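Local coordinates for protein putative oxidoreductase yhhX (Escherichia coli K-12, PDB 3F4L) that probably acts as an NADP-dependent oxidoreductase of the Gfo/Idh/MocA family, with scyllo-inositol dehydrogenase as its likely activity, at residues I8-K12 / S13-Y17; T255-A259 / N260-G264. All blocks are in the same frame, centred on the assembly; numbering follows the deposited sequence.

Contact 1 of 2, residues I8-K12 / S13-Y17; sequences IGFGK and STTRY
Thr-14 and Thr-15, in the first turn of helix 12-22, both meet Phe-10 of the loop before it, each crossing that side chain at about a right angle. The methyl of Thr-14 lies at the edge of the Phe-10 ring, CG2 to CD1 4.0 Å. Its hydroxyl gives a hydrogen bond to the carbonyl of Gly-9, OG1 to O 3.0 Å. The donor sits well above the carbonyl plane, 61° out of it. Thr-15 CG2 presses closer to the ring, 3.4 Å from Phe-10 CE1. The chi1 of Thr-15, 55°, puts CG2 anti to the carbonyl carbon, and from there the methyl meets the ring. The Phe-10 ring also meets Tyr-48 edge-to-face and the ring of Phe-53. Backbone bonds start the helix: Thr-15 N to Gly-11 O, and Arg-16 N to Lys-12 O at 2.8 Å. Gly-11 is the N-cap. Exposed Lys-12 crosses Arg-16 obliquely, and the like charges NZ and NH2 come within 3.9 Å. Ser-13 OG is hydrogen-bonded to Glu-95. Strand 3-8, the Gly-9 to Gly-11 loop and helix 12-22 form the first beta-alpha unit of the Rossmann fold. In this family that glycine-rich loop usually lies against the dinucleotide, and probably does here.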
# COMPACT_ATOMS: atom_id res chain seq x y z
N ILE A 8 38.14 8.18 2.75
CA ILE A 8 38.50 8.23 1.35
C ILE A 8 37.33 9.01 0.76
O ILE A 8 36.22 8.47 0.62
CB ILE A 8 38.52 6.84 0.69
CG1 ILE A 8 39.47 5.91 1.44
CG2 ILE A 8 38.95 6.98 -0.76
CD1 ILE A 8 40.86 6.41 1.55
N GLY A 9 37.57 10.27 0.45
CA GLY A 9 36.53 11.11 -0.10
C GLY A 9 36.18 12.20 0.89
O GLY A 9 36.05 11.96 2.09
N PHE A 10 36.02 13.42 0.39
CA PHE A 10 35.67 14.53 1.27
C PHE A 10 34.56 15.36 0.65
O PHE A 10 34.70 16.56 0.46
CB PHE A 10 36.90 15.40 1.54
CG PHE A 10 36.69 16.43 2.62
CD1 PHE A 10 36.18 16.05 3.85
CD2 PHE A 10 37.04 17.76 2.42
CE1 PHE A 10 36.01 16.99 4.88
CE2 PHE A 10 36.88 18.70 3.44
CZ PHE A 10 36.36 18.31 4.67
N GLY A 11 33.45 14.71 0.32
CA GLY A 11 32.33 15.41 -0.27
C GLY A 11 31.29 15.74 0.79
O GLY A 11 31.59 15.79 1.99
N LYS A 12 30.06 15.97 0.34
CA LYS A 12 28.98 16.30 1.25
C LYS A 12 28.65 15.19 2.23
O LYS A 12 28.41 15.45 3.40
CB LYS A 12 27.72 16.67 0.46
CG LYS A 12 27.74 18.11 -0.04
CD LYS A 12 27.68 19.07 1.15
CE LYS A 12 27.56 20.52 0.71
NZ LYS A 12 27.40 21.43 1.88
N SER A 13 28.63 13.95 1.75
CA SER A 13 28.32 12.84 2.65
C SER A 13 29.29 12.82 3.83
O SER A 13 28.88 12.65 4.96
CB SER A 13 28.38 11.51 1.90
OG SER A 13 29.70 11.26 1.46
N THR A 14 30.58 12.99 3.55
CA THR A 14 31.58 12.97 4.61
C THR A 14 31.39 14.11 5.62
O THR A 14 31.46 13.89 6.83
CB THR A 14 33.00 13.07 4.01
OG1 THR A 14 33.18 12.05 3.03
CG2 THR A 14 34.05 12.92 5.10
N THR A 15 31.14 15.33 5.13
CA THR A 15 30.98 16.47 6.04
C THR A 15 29.62 16.61 6.70
O THR A 15 29.47 17.35 7.67
CB THR A 15 31.29 17.80 5.33
OG1 THR A 15 30.47 17.93 4.16
CG2 THR A 15 32.76 17.87 4.95
N ARG A 16 28.62 15.89 6.19
CA ARG A 16 27.28 15.98 6.76
C ARG A 16 26.84 14.77 7.55
O ARG A 16 26.25 14.90 8.63
CB ARG A 16 26.25 16.25 5.66
CG ARG A 16 24.81 16.24 6.17
CD ARG A 16 23.86 16.78 5.12
NE ARG A 16 24.23 18.15 4.75
CZ ARG A 16 23.75 18.80 3.69
NH1 ARG A 16 22.87 18.20 2.89
NH2 ARG A 16 24.14 20.03 3.44
N TYR A 17 27.12 13.58 7.04
CA TYR A 17 26.68 12.37 7.72
C TYR A 17 27.71 11.59 8.52
O TYR A 17 27.35 10.67 9.24
CB TYR A 17 25.99 11.45 6.73
CG TYR A 17 24.79 12.11 6.08
CD1 TYR A 17 23.63 12.36 6.81
CD2 TYR A 17 24.82 12.48 4.73
CE1 TYR A 17 22.52 12.96 6.21
CE2 TYR A 17 23.71 13.08 4.13
CZ TYR A 17 22.57 13.31 4.87
OH TYR A 17 21.48 13.90 4.28

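Contact 2 of 2, residues T255-A259 / N260-G264; sequences TSLKA and NIMPG
Leu-257 packs against Pro-263 just beyond the end of its own helix. The two side chains cross at about a right angle, with Leu-257 CD2 4.1 Å from Pro-263 CD. The selenomethionine Met-262 bends at chi2 and chi3, which brings its methyl CE to 3.8 Å from Leu-257 O. That methyl also lies near the leucine, 4.3 Å from Leu-257 CD2. Beside this cluster the chain turns sharply. Ile-261 N gives a hydrogen bond to Ser-256 O at 2.9 Å, and Asn-260 N gives one to Leu-257 O at 3.0 Å. Both donors stand above the plane of the carbonyl they meet, the second by 66°. Asn-260 has a positive phi of 70° and is the C-prime residue. Together these bonds form a Schellman motif that ends the helix. The turn also lays Ile-261 CB against Ser-256 CB, 4.0 Å apart. Ser-256 and Leu-257 are the buried residues and carry the close packing. The OG of Ser-256 is hydrogen-bonded to Ala-269 N.

Ala-259 and Asn-260 form the looser, solvent side. Ala-259 CB is 4.4 Å from Ile-261 CG1, a light touch between an exposed alanine and a partly exposed isoleucine. The side chain of exposed Asn-260 sets off away from the helix.

Phe-268, from the following loop, packs on Ser-256, Leu-257, Ile-261 and Pro-263. From helix 12-22, Tyr-21 touches Leu-257 and Pro-263, and Pro-20 touches Met-262 and Pro-263. The end of helix 253-258 and the loop leading on to strand 275-280 thus rest on helix 12-22 of the nucleotide-binding domain.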
# COMPACT_ATOMS: atom_id res chain seq x y z
N THR A 255 17.27 17.08 9.05
CA THR A 255 16.71 18.43 9.06
C THR A 255 17.62 19.34 9.89
O THR A 255 17.93 20.45 9.47
CB THR A 255 15.27 18.44 9.64
OG1 THR A 255 14.41 17.67 8.78
CG2 THR A 255 14.73 19.86 9.74
N SER A 256 18.06 18.87 11.05
CA SER A 256 18.94 19.69 11.87
C SER A 256 20.28 19.94 11.19
O SER A 256 20.77 21.08 11.16
CB SER A 256 19.18 19.03 13.22
OG SER A 256 17.97 18.89 13.94
N LEU A 257 20.87 18.88 10.65
CA LEU A 257 22.16 18.99 9.97
C LEU A 257 22.11 20.04 8.86
O LEU A 257 23.01 20.86 8.75
CB LEU A 257 22.59 17.63 9.40
CG LEU A 257 22.95 16.55 10.43
CD1 LEU A 257 23.28 15.23 9.73
CD2 LEU A 257 24.14 17.02 11.26
N LYS A 258 21.04 20.01 8.06
CA LYS A 258 20.89 20.98 6.98
C LYS A 258 20.71 22.40 7.51
O LYS A 258 21.08 23.36 6.84
CB LYS A 258 19.68 20.62 6.10
CG LYS A 258 19.98 19.60 5.03
CD LYS A 258 18.80 19.41 4.10
CE LYS A 258 19.24 18.73 2.81
NZ LYS A 258 20.24 19.56 2.07
N ALA A 259 20.13 22.52 8.70
CA ALA A 259 19.90 23.81 9.32
C ALA A 259 21.13 24.29 10.08
O ALA A 259 21.09 25.29 10.79
CB ALA A 259 18.71 23.72 10.27
N ASN A 260 22.22 23.55 9.93
CA ASN A 260 23.49 23.88 10.57
C ASN A 260 23.50 23.69 12.08
O ASN A 260 24.14 24.45 12.81
CB ASN A 260 23.91 25.31 10.19
CG ASN A 260 25.36 25.59 10.51
OD1 ASN A 260 26.23 24.75 10.30
ND2 ASN A 260 25.64 26.80 11.01
N ILE A 261 22.78 22.69 12.56
CA ILE A 261 22.73 22.36 13.98
C ILE A 261 23.45 21.01 14.07
O ILE A 261 23.01 20.03 13.47
CB ILE A 261 21.29 22.20 14.49
CG1 ILE A 261 20.52 23.51 14.26
CG2 ILE A 261 21.29 21.84 15.97
CD1 ILE A 261 19.07 23.46 14.73
N MSE A 262 24.55 20.97 14.81
CA MSE A 262 25.33 19.75 14.93
C MSE A 262 24.93 18.85 16.10
O MSE A 262 24.28 19.30 17.04
CB MSE A 262 26.82 20.09 15.03
CG MSE A 262 27.39 20.83 13.82
SE MSE A 262 27.24 19.88 12.13
CE MSE A 262 25.85 20.92 11.28
N PRO A 263 25.31 17.56 16.04
CA PRO A 263 24.97 16.61 17.11
C PRO A 263 25.44 17.11 18.47
O PRO A 263 26.52 17.69 18.58
CB PRO A 263 25.70 15.35 16.68
CG PRO A 263 25.66 15.43 15.19
CD PRO A 263 26.01 16.88 14.94
N GLY A 264 24.63 16.90 19.49
CA GLY A 264 25.00 17.34 20.83
C GLY A 264 24.60 18.77 21.16
O GLY A 264 24.54 19.13 22.33

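Overall arrangement
From the N terminus, strand 3-8 runs into contact 1, which closes the short loop onto the start of helix 12-22. Contact 2 comes much later in the chain. It closes the turn at the end of helix 253-258, before the loop to strand 275-280. The two are in series and neither nests in nor crosses the other. Their centres are about 15 Å apart, yet they touch. Leu-257 CD1 packs on the backbone of Arg-16, 3.2 Å from its O, and on the Tyr-17 ring. The like charges Arg-16 NH1 and Lys-258 NZ come unusually close, 3.1 Å. Contact 1 lies in the Rossmann part and contact 2 in the C-terminal alpha/beta part; helices 12-22 and 253-258 pack together where they meet.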